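Local coordinates for lipoprotein (Streptococcus pneumoniae, PDB 3CX3) that binds zinc and, as a lipoprotein probably held at the cell surface, is likely to deliver it to an ABC transporter for uptake, at residues F172-T185 / F194-P206. Numbering follows the deposited sequence.
Sequences FEKATQKTFVTQHT and FGLNQLGIAGISP. With ZN (zinc ion), chain E.
His184 lies beside Pro206, whose CG sits over the centre of the imidazole face, 3.8 Å from the ring centroid, in a CH-pi contact. Ile204 O meets the ring edge in its plane, 3.0 Å from His184 CD2. His184 NE2 binds zinc at 2.1 Å, with His44, His120 and Glu259 completing the site. Glu233 takes the hydrogen bond from His184 ND1.

Strands 180-182 and 198-200 run parallel, as neighbours in a beta-alpha-beta unit whose crossover is helix 188-193. Thr182 is gripped at both backbone polar atoms: its N donates to Leu199 O, and its O accepts from Ile201 N at 2.8 Å. Gln198 CB makes a CH-pi contact over one face of the Phe180 ring, toward its rim.

The tight part is the buried apolar cluster under helix 268-281. There the Phe172 and Phe194 rings meet obliquely, planes at 45°, and Leu196 CD1 touches both Phe172 and Phe180. The looser side is at Lys178 and Asn197, both partly exposed. Lys178 CD passes Asn197 OD1 at 3.6 Å, but the chain's end leads away and Lys178 NZ bonds to Thr179 OG1.

The ND1 bond to Glu233 and the NE2 bond to zinc fix the rotation of the His184 ring, while Pro206 packs on one face. The carboxylate of Glu233 would probably make NE2 a stronger zinc donor.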
ATOM      1  N   PHE A 172     -17.957   4.171  10.040  1.00 66.39           N
ATOM      2  CA  PHE A 172     -18.029   2.715   9.932  1.00 66.79           C
ATOM      3  C   PHE A 172     -18.770   2.064  11.099  1.00 67.73           C
ATOM      4  O   PHE A 172     -19.192   0.921  10.998  1.00 67.93           O
ATOM      5  CB  PHE A 172     -16.629   2.113   9.770  1.00 66.30           C
ATOM      6  CG  PHE A 172     -15.864   2.636   8.573  1.00 65.21           C
ATOM      7  CD1 PHE A 172     -16.190   2.228   7.279  1.00 64.66           C
ATOM      8  CD2 PHE A 172     -14.800   3.508   8.739  1.00 63.63           C
ATOM      9  CE1 PHE A 172     -15.470   2.692   6.182  1.00 62.31           C
ATOM     10  CE2 PHE A 172     -14.090   3.981   7.646  1.00 62.49           C
ATOM     11  CZ  PHE A 172     -14.426   3.574   6.373  1.00 61.96           C
ATOM     12  N   GLU A 173     -18.930   2.787  12.200  1.00 69.41           N
ATOM     13  CA  GLU A 173     -19.705   2.297  13.327  1.00 71.38           C
ATOM     14  C   GLU A 173     -21.171   2.165  12.939  1.00 72.16           C
ATOM     15  O   GLU A 173     -21.764   1.097  13.090  1.00 72.33           O
ATOM     16  CB  GLU A 173     -19.594   3.258  14.503  1.00 71.67           C
ATOM     17  CG  GLU A 173     -19.863   2.618  15.841  1.00 73.92           C
ATOM     18  CD  GLU A 173     -18.697   1.780  16.285  1.00 76.60           C
ATOM     19  OE1 GLU A 173     -18.867   0.546  16.395  1.00 77.79           O
ATOM     20  OE2 GLU A 173     -17.604   2.354  16.492  1.00 76.76           O
ATOM     21  N   LYS A 174     -21.740   3.259  12.432  1.00 73.11           N
ATOM     22  CA  LYS A 174     -23.153   3.330  12.050  1.00 74.09           C
ATOM     23  C   LYS A 174     -23.524   2.229  11.060  1.00 74.30           C
ATOM     24  O   LYS A 174     -24.704   2.015  10.760  1.00 74.44           O
ATOM     25  CB  LYS A 174     -23.465   4.704  11.455  1.00 74.35           C
ATOM     26  CG  LYS A 174     -23.709   5.803  12.497  1.00 76.28           C
ATOM     27  CD  LYS A 174     -23.069   7.129  12.086  1.00 79.30           C
ATOM     28  CE  LYS A 174     -23.527   7.596  10.704  1.00 80.75           C
ATOM     29  NZ  LYS A 174     -22.357   8.084   9.898  1.00 82.00           N
ATOM     30  N   ALA A 175     -22.490   1.538  10.581  1.00 74.68           N
ATOM     31  CA  ALA A 175     -22.585   0.439   9.637  1.00 75.36           C
ATOM     32  C   ALA A 175     -23.461   0.793   8.453  1.00 76.48           C
ATOM     33  O   ALA A 175     -23.105   1.667   7.670  1.00 76.40           O
ATOM     34  CB  ALA A 175     -23.054  -0.850  10.324  1.00 74.71           C
ATOM     35  N   THR A 176     -24.644   0.181   8.405  1.00 78.18           N
ATOM     36  CA  THR A 176     -25.380  -0.130   7.174  1.00 80.14           C
ATOM     37  C   THR A 176     -24.664  -1.373   6.631  1.00 80.13           C
ATOM     38  O   THR A 176     -24.314  -1.486   5.453  1.00 80.38           O
ATOM     39  CB  THR A 176     -25.463   1.033   6.151  1.00 80.53           C
ATOM     40  OG1 THR A 176     -25.538   2.286   6.834  1.00 81.26           O
ATOM     41  CG2 THR A 176     -26.691   0.884   5.261  1.00 81.05           C
ATOM     42  N   GLN A 177     -24.440  -2.292   7.564  1.00 79.28           N
ATOM     43  CA  GLN A 177     -23.795  -3.599   7.356  1.00 77.99           C
ATOM     44  C   GLN A 177     -22.473  -3.751   6.566  1.00 75.87           C
ATOM     45  O   GLN A 177     -22.462  -3.848   5.334  1.00 75.77           O
ATOM     46  CB  GLN A 177     -24.833  -4.712   7.028  1.00 78.66           C
ATOM     47  CG  GLN A 177     -26.052  -4.319   6.166  1.00 79.38           C
ATOM     48  CD  GLN A 177     -25.919  -4.739   4.701  1.00 80.53           C
ATOM     49  OE1 GLN A 177     -26.914  -4.805   3.972  1.00 80.58           O
ATOM     50  NE2 GLN A 177     -24.691  -5.023   4.268  1.00 80.57           N
ATOM     51  N   LYS A 178     -21.377  -3.683   7.341  1.00 72.91           N
ATOM     52  CA  LYS A 178     -20.126  -4.510   7.244  1.00 69.73           C
ATOM     53  C   LYS A 178     -19.350  -4.823   5.932  1.00 66.88           C
ATOM     54  O   LYS A 178     -18.296  -4.245   5.670  1.00 66.09           O
ATOM     55  CB  LYS A 178     -20.349  -5.844   7.982  1.00 70.27           C
ATOM     56  CG  LYS A 178     -21.599  -6.593   7.500  1.00 71.71           C
ATOM     57  CD  LYS A 178     -21.438  -8.099   7.508  1.00 73.60           C
ATOM     58  CE  LYS A 178     -22.735  -8.768   7.050  1.00 74.41           C
ATOM     59  NZ  LYS A 178     -23.031  -8.555   5.599  1.00 75.14           N
ATOM     60  N   THR A 179     -19.855  -5.788   5.162  1.00 63.46           N
ATOM     61  CA  THR A 179     -19.095  -6.458   4.108  1.00 59.87           C
ATOM     62  C   THR A 179     -18.861  -5.608   2.865  1.00 57.15           C
ATOM     63  O   THR A 179     -19.718  -4.801   2.491  1.00 56.40           O
ATOM     64  CB  THR A 179     -19.799  -7.750   3.650  1.00 59.95           C
ATOM     65  OG1 THR A 179     -20.669  -8.221   4.673  1.00 60.19           O
ATOM     66  CG2 THR A 179     -18.786  -8.828   3.358  1.00 60.50           C
ATOM     67  N   PHE A 180     -17.695  -5.801   2.236  1.00 53.67           N
ATOM     68  CA  PHE A 180     -17.430  -5.278   0.884  1.00 50.51           C
ATOM     69  C   PHE A 180     -16.573  -6.221   0.044  1.00 48.38           C
ATOM     70  O   PHE A 180     -15.863  -7.069   0.574  1.00 47.77           O
ATOM     71  CB  PHE A 180     -16.870  -3.831   0.903  1.00 50.14           C
ATOM     72  CG  PHE A 180     -15.576  -3.672   1.658  1.00 49.85           C
ATOM     73  CD1 PHE A 180     -15.553  -3.693   3.063  1.00 49.20           C
ATOM     74  CD2 PHE A 180     -14.382  -3.484   0.977  1.00 47.92           C
ATOM     75  CE1 PHE A 180     -14.354  -3.538   3.775  1.00 47.61           C
ATOM     76  CE2 PHE A 180     -13.179  -3.337   1.681  1.00 48.89           C
ATOM     77  CZ  PHE A 180     -13.176  -3.356   3.097  1.00 48.03           C
ATOM     78  N   VAL A 181     -16.663  -6.078  -1.276  1.00 46.66           N
ATOM     79  CA  VAL A 181     -15.833  -6.872  -2.207  1.00 44.55           C
ATOM     80  C   VAL A 181     -15.006  -6.048  -3.198  1.00 42.91           C
ATOM     81  O   VAL A 181     -15.516  -5.160  -3.912  1.00 42.17           O
ATOM     82  CB  VAL A 181     -16.586  -8.091  -2.868  1.00 44.34           C
ATOM     83  CG1 VAL A 181     -18.077  -7.953  -2.754  1.00 44.15           C
ATOM     84  CG2 VAL A 181     -16.156  -8.325  -4.301  1.00 44.08           C
ATOM     85  N   THR A 182     -13.708  -6.372  -3.193  1.00 40.75           N
ATOM     86  CA  THR A 182     -12.670  -5.587  -3.852  1.00 38.39           C
ATOM     87  C   THR A 182     -11.972  -6.446  -4.874  1.00 38.33           C
ATOM     88  O   THR A 182     -12.068  -7.681  -4.829  1.00 38.99           O
ATOM     89  CB  THR A 182     -11.587  -5.097  -2.857  1.00 38.10           C
ATOM     90  OG1 THR A 182     -10.786  -6.209  -2.445  1.00 36.29           O
ATOM     91  CG2 THR A 182     -12.187  -4.417  -1.650  1.00 34.20           C
ATOM     92  N   GLN A 183     -11.235  -5.794  -5.768  1.00 37.35           N
ATOM     93  CA  GLN A 183     -10.658  -6.468  -6.915  1.00 36.58           C
ATOM     94  C   GLN A 183      -9.573  -7.493  -6.575  1.00 35.23           C
ATOM     95  O   GLN A 183      -9.594  -8.610  -7.114  1.00 35.61           O
ATOM     96  CB  GLN A 183     -10.165  -5.466  -7.943  1.00 36.96           C
ATOM     97  CG  GLN A 183      -9.803  -6.154  -9.214  1.00 38.87           C
ATOM     98  CD  GLN A 183      -9.401  -5.198 -10.297  1.00 41.02           C
ATOM     99  OE1 GLN A 183     -10.238  -4.487 -10.870  1.00 40.76           O
ATOM    100  NE2 GLN A 183      -8.114  -5.187 -10.605  1.00 41.11           N
ATOM    101  N   HIS A 184      -8.619  -7.117  -5.718  1.00 33.13           N
ATOM    102  CA  HIS A 184      -7.819  -8.130  -5.014  1.00 30.69           C
ATOM    103  C   HIS A 184      -7.809  -7.943  -3.506  1.00 30.63           C
ATOM    104  O   HIS A 184      -8.369  -6.981  -3.006  1.00 29.51           O
ATOM    105  CB  HIS A 184      -6.432  -8.288  -5.610  1.00 29.42           C
ATOM    106  CG  HIS A 184      -5.435  -7.257  -5.184  1.00 27.49           C
ATOM    107  ND1 HIS A 184      -5.408  -5.977  -5.709  1.00 23.89           N
ATOM    108  CD2 HIS A 184      -4.369  -7.350  -4.350  1.00 23.65           C
ATOM    109  CE1 HIS A 184      -4.389  -5.319  -5.185  1.00 25.70           C
ATOM    110  NE2 HIS A 184      -3.748  -6.124  -4.352  1.00 25.85           N
ATOM    111  N   THR A 185      -7.204  -8.881  -2.789  1.00 31.45           N
ATOM    112  CA  THR A 185      -7.241  -8.843  -1.329  1.00 32.71           C
ATOM    113  C   THR A 185      -6.261  -7.796  -0.772  1.00 32.77           C
ATOM    114  O   THR A 185      -5.163  -8.153  -0.315  1.00 32.26           O
ATOM    115  CB  THR A 185      -6.936 -10.238  -0.680  1.00 32.63           C
ATOM    116  OG1 THR A 185      -7.719 -11.260  -1.311  1.00 34.24           O
ATOM    117  CG2 THR A 185      -7.224 -10.220   0.813  1.00 32.01           C
ATOM    118  N   PHE A 194     -11.721  -1.350  11.236  1.00 56.67           N
ATOM    119  CA  PHE A 194     -13.000  -0.667  11.237  1.00 56.62           C
ATOM    120  C   PHE A 194     -14.225  -1.552  11.432  1.00 56.50           C
ATOM    121  O   PHE A 194     -15.350  -1.126  11.186  1.00 56.51           O
ATOM    122  CB  PHE A 194     -13.095   0.219   9.996  1.00 56.58           C
ATOM    123  CG  PHE A 194     -12.167   1.386  10.040  1.00 56.67           C
ATOM    124  CD1 PHE A 194     -10.997   1.388   9.296  1.00 57.10           C
ATOM    125  CD2 PHE A 194     -12.444   2.477  10.861  1.00 57.30           C
ATOM    126  CE1 PHE A 194     -10.122   2.477   9.338  1.00 57.92           C
ATOM    127  CE2 PHE A 194     -11.580   3.571  10.920  1.00 58.30           C
ATOM    128  CZ  PHE A 194     -10.412   3.572  10.157  1.00 58.51           C
ATOM    129  N   GLY A 195     -14.004  -2.772  11.908  1.00 56.53           N
ATOM    130  CA  GLY A 195     -15.097  -3.696  12.191  1.00 56.35           C
ATOM    131  C   GLY A 195     -15.693  -4.309  10.942  1.00 56.37           C
ATOM    132  O   GLY A 195     -16.422  -5.300  11.016  1.00 56.66           O
ATOM    133  N   LEU A 196     -15.390  -3.711   9.790  1.00 55.69           N
ATOM    134  CA  LEU A 196     -15.786  -4.250   8.508  1.00 54.31           C
ATOM    135  C   LEU A 196     -15.104  -5.592   8.270  1.00 53.48           C
ATOM    136  O   LEU A 196     -14.104  -5.924   8.922  1.00 53.12           O
ATOM    137  CB  LEU A 196     -15.377  -3.295   7.389  1.00 54.62           C
ATOM    138  CG  LEU A 196     -15.680  -1.802   7.547  1.00 54.34           C
ATOM    139  CD1 LEU A 196     -14.914  -1.032   6.492  1.00 52.76           C
ATOM    140  CD2 LEU A 196     -17.180  -1.516   7.446  1.00 54.90           C
ATOM    141  N   ASN A 197     -15.671  -6.367   7.348  1.00 52.00           N
ATOM    142  CA  ASN A 197     -14.987  -7.527   6.800  1.00 50.43           C
ATOM    143  C   ASN A 197     -15.014  -7.447   5.280  1.00 47.97           C
ATOM    144  O   ASN A 197     -16.009  -7.028   4.696  1.00 47.75           O
ATOM    145  CB  ASN A 197     -15.574  -8.841   7.315  1.00 51.06           C
ATOM    146  CG  ASN A 197     -16.899  -9.168   6.698  1.00 53.13           C
ATOM    147  OD1 ASN A 197     -17.900  -8.509   6.969  1.00 55.38           O
ATOM    148  ND2 ASN A 197     -16.921 -10.205   5.861  1.00 56.10           N
ATOM    149  N   GLN A 198     -13.905  -7.817   4.657  1.00 44.78           N
ATOM    150  CA  GLN A 198     -13.807  -7.757   3.205  1.00 42.58           C
ATOM    151  C   GLN A 198     -13.722  -9.100   2.520  1.00 41.42           C
ATOM    152  O   GLN A 198     -13.504 -10.129   3.148  1.00 41.19           O
ATOM    153  CB  GLN A 198     -12.616  -6.887   2.758  1.00 42.20           C
ATOM    154  CG  GLN A 198     -11.307  -7.210   3.408  1.00 40.52           C
ATOM    155  CD  GLN A 198     -10.634  -8.411   2.815  1.00 40.20           C
ATOM    156  OE1 GLN A 198     -10.386  -8.478   1.606  1.00 40.79           O
ATOM    157  NE2 GLN A 198     -10.293  -9.364   3.671  1.00 41.92           N
ATOM    158  N   LEU A 199     -13.902  -9.063   1.207  1.00 40.69           N
ATOM    159  CA  LEU A 199     -13.583 -10.188   0.342  1.00 39.91           C
ATOM    160  C   LEU A 199     -12.915  -9.657  -0.923  1.00 39.41           C
ATOM    161  O   LEU A 199     -13.417  -8.710  -1.583  1.00 39.09           O
ATOM    162  CB  LEU A 199     -14.826 -11.027   0.018  1.00 39.97           C
ATOM    163  CG  LEU A 199     -14.625 -12.285  -0.830  1.00 41.27           C
ATOM    164  CD1 LEU A 199     -13.901 -13.402  -0.060  1.00 42.81           C
ATOM    165  CD2 LEU A 199     -15.962 -12.794  -1.337  1.00 40.63           C
ATOM    166  N   GLY A 200     -11.762 -10.239  -1.241  1.00 38.16           N
ATOM    167  CA  GLY A 200     -11.100  -9.917  -2.495  1.00 37.11           C
ATOM    168  C   GLY A 200     -11.457 -10.934  -3.555  1.00 36.50           C
ATOM    169  O   GLY A 200     -11.572 -12.134  -3.256  1.00 35.78           O
ATOM    170  N   ILE A 201     -11.640 -10.471  -4.789  1.00 36.28           N
ATOM    171  CA  ILE A 201     -11.832 -11.404  -5.898  1.00 37.05           C
ATOM    172  C   ILE A 201     -10.561 -12.262  -6.071  1.00 37.59           C
ATOM    173  O   ILE A 201     -10.626 -13.508  -6.134  1.00 37.13           O
ATOM    174  CB  ILE A 201     -12.300 -10.680  -7.172  1.00 37.27           C
ATOM    175  CG1 ILE A 201     -13.744 -10.230  -6.986  1.00 36.64           C
ATOM    176  CG2 ILE A 201     -12.253 -11.611  -8.422  1.00 38.45           C
ATOM    177  CD1 ILE A 201     -14.119  -9.017  -7.803  1.00 39.13           C
ATOM    178  N   ALA A 202      -9.405 -11.593  -6.076  1.00 38.22           N
ATOM    179  CA  ALA A 202      -8.098 -12.289  -6.083  1.00 38.53           C
ATOM    180  C   ALA A 202      -7.488 -12.370  -4.670  1.00 38.65           C
ATOM    181  O   ALA A 202      -7.975 -11.703  -3.747  1.00 39.38           O
ATOM    182  CB  ALA A 202      -7.150 -11.617  -7.042  1.00 37.89           C
ATOM    183  N   GLY A 203      -6.442 -13.185  -4.496  1.00 37.94           N
ATOM    184  CA  GLY A 203      -5.738 -13.282  -3.215  1.00 37.60           C
ATOM    185  C   GLY A 203      -4.888 -12.059  -2.917  1.00 37.70           C
ATOM    186  O   GLY A 203      -5.115 -10.981  -3.472  1.00 37.70           O
ATOM    187  N   ILE A 204      -3.889 -12.186  -2.057  1.00 37.99           N
ATOM    188  CA  ILE A 204      -3.134 -10.958  -1.721  1.00 39.11           C
ATOM    189  C   ILE A 204      -2.498 -10.276  -2.943  1.00 39.74           C
ATOM    190  O   ILE A 204      -2.326  -9.064  -2.952  1.00 40.12           O
ATOM    191  CB  ILE A 204      -2.140 -11.087  -0.509  1.00 38.88           C
ATOM    192  CG1 ILE A 204      -0.677 -11.155  -0.963  1.00 38.39           C
ATOM    193  CG2 ILE A 204      -2.567 -12.203   0.453  1.00 38.89           C
ATOM    194  CD1 ILE A 204      -0.025 -12.537  -0.875  1.00 41.65           C
ATOM    195  N   SER A 205      -2.144 -11.059  -3.961  1.00 41.25           N
ATOM    196  CA  SER A 205      -1.646 -10.505  -5.222  1.00 42.42           C
ATOM    197  C   SER A 205      -2.675 -10.696  -6.347  1.00 43.11           C
ATOM    198  O   SER A 205      -3.392 -11.698  -6.361  1.00 43.58           O
ATOM    199  CB  SER A 205      -0.288 -11.106  -5.566  1.00 42.36           C
ATOM    200  OG  SER A 205      -0.309 -11.779  -6.798  1.00 43.79           O
ATOM    201  N   PRO A 206      -2.786  -9.712  -7.261  1.00 44.27           N
ATOM    202  CA  PRO A 206      -3.796  -9.715  -8.316  1.00 45.48           C
ATOM    203  C   PRO A 206      -3.716 -10.904  -9.263  1.00 46.95           C
ATOM    204  O   PRO A 206      -4.699 -11.215  -9.935  1.00 47.73           O
ATOM    205  CB  PRO A 206      -3.483  -8.433  -9.093  1.00 45.41           C
ATOM    206  CG  PRO A 206      -2.829  -7.554  -8.098  1.00 44.31           C
ATOM    207  CD  PRO A 206      -1.963  -8.489  -7.333  1.00 44.18           C
TER
HETATM  208 ZN    ZN E 314      -1.952  -5.633  -3.421  1.00 36.87          ZN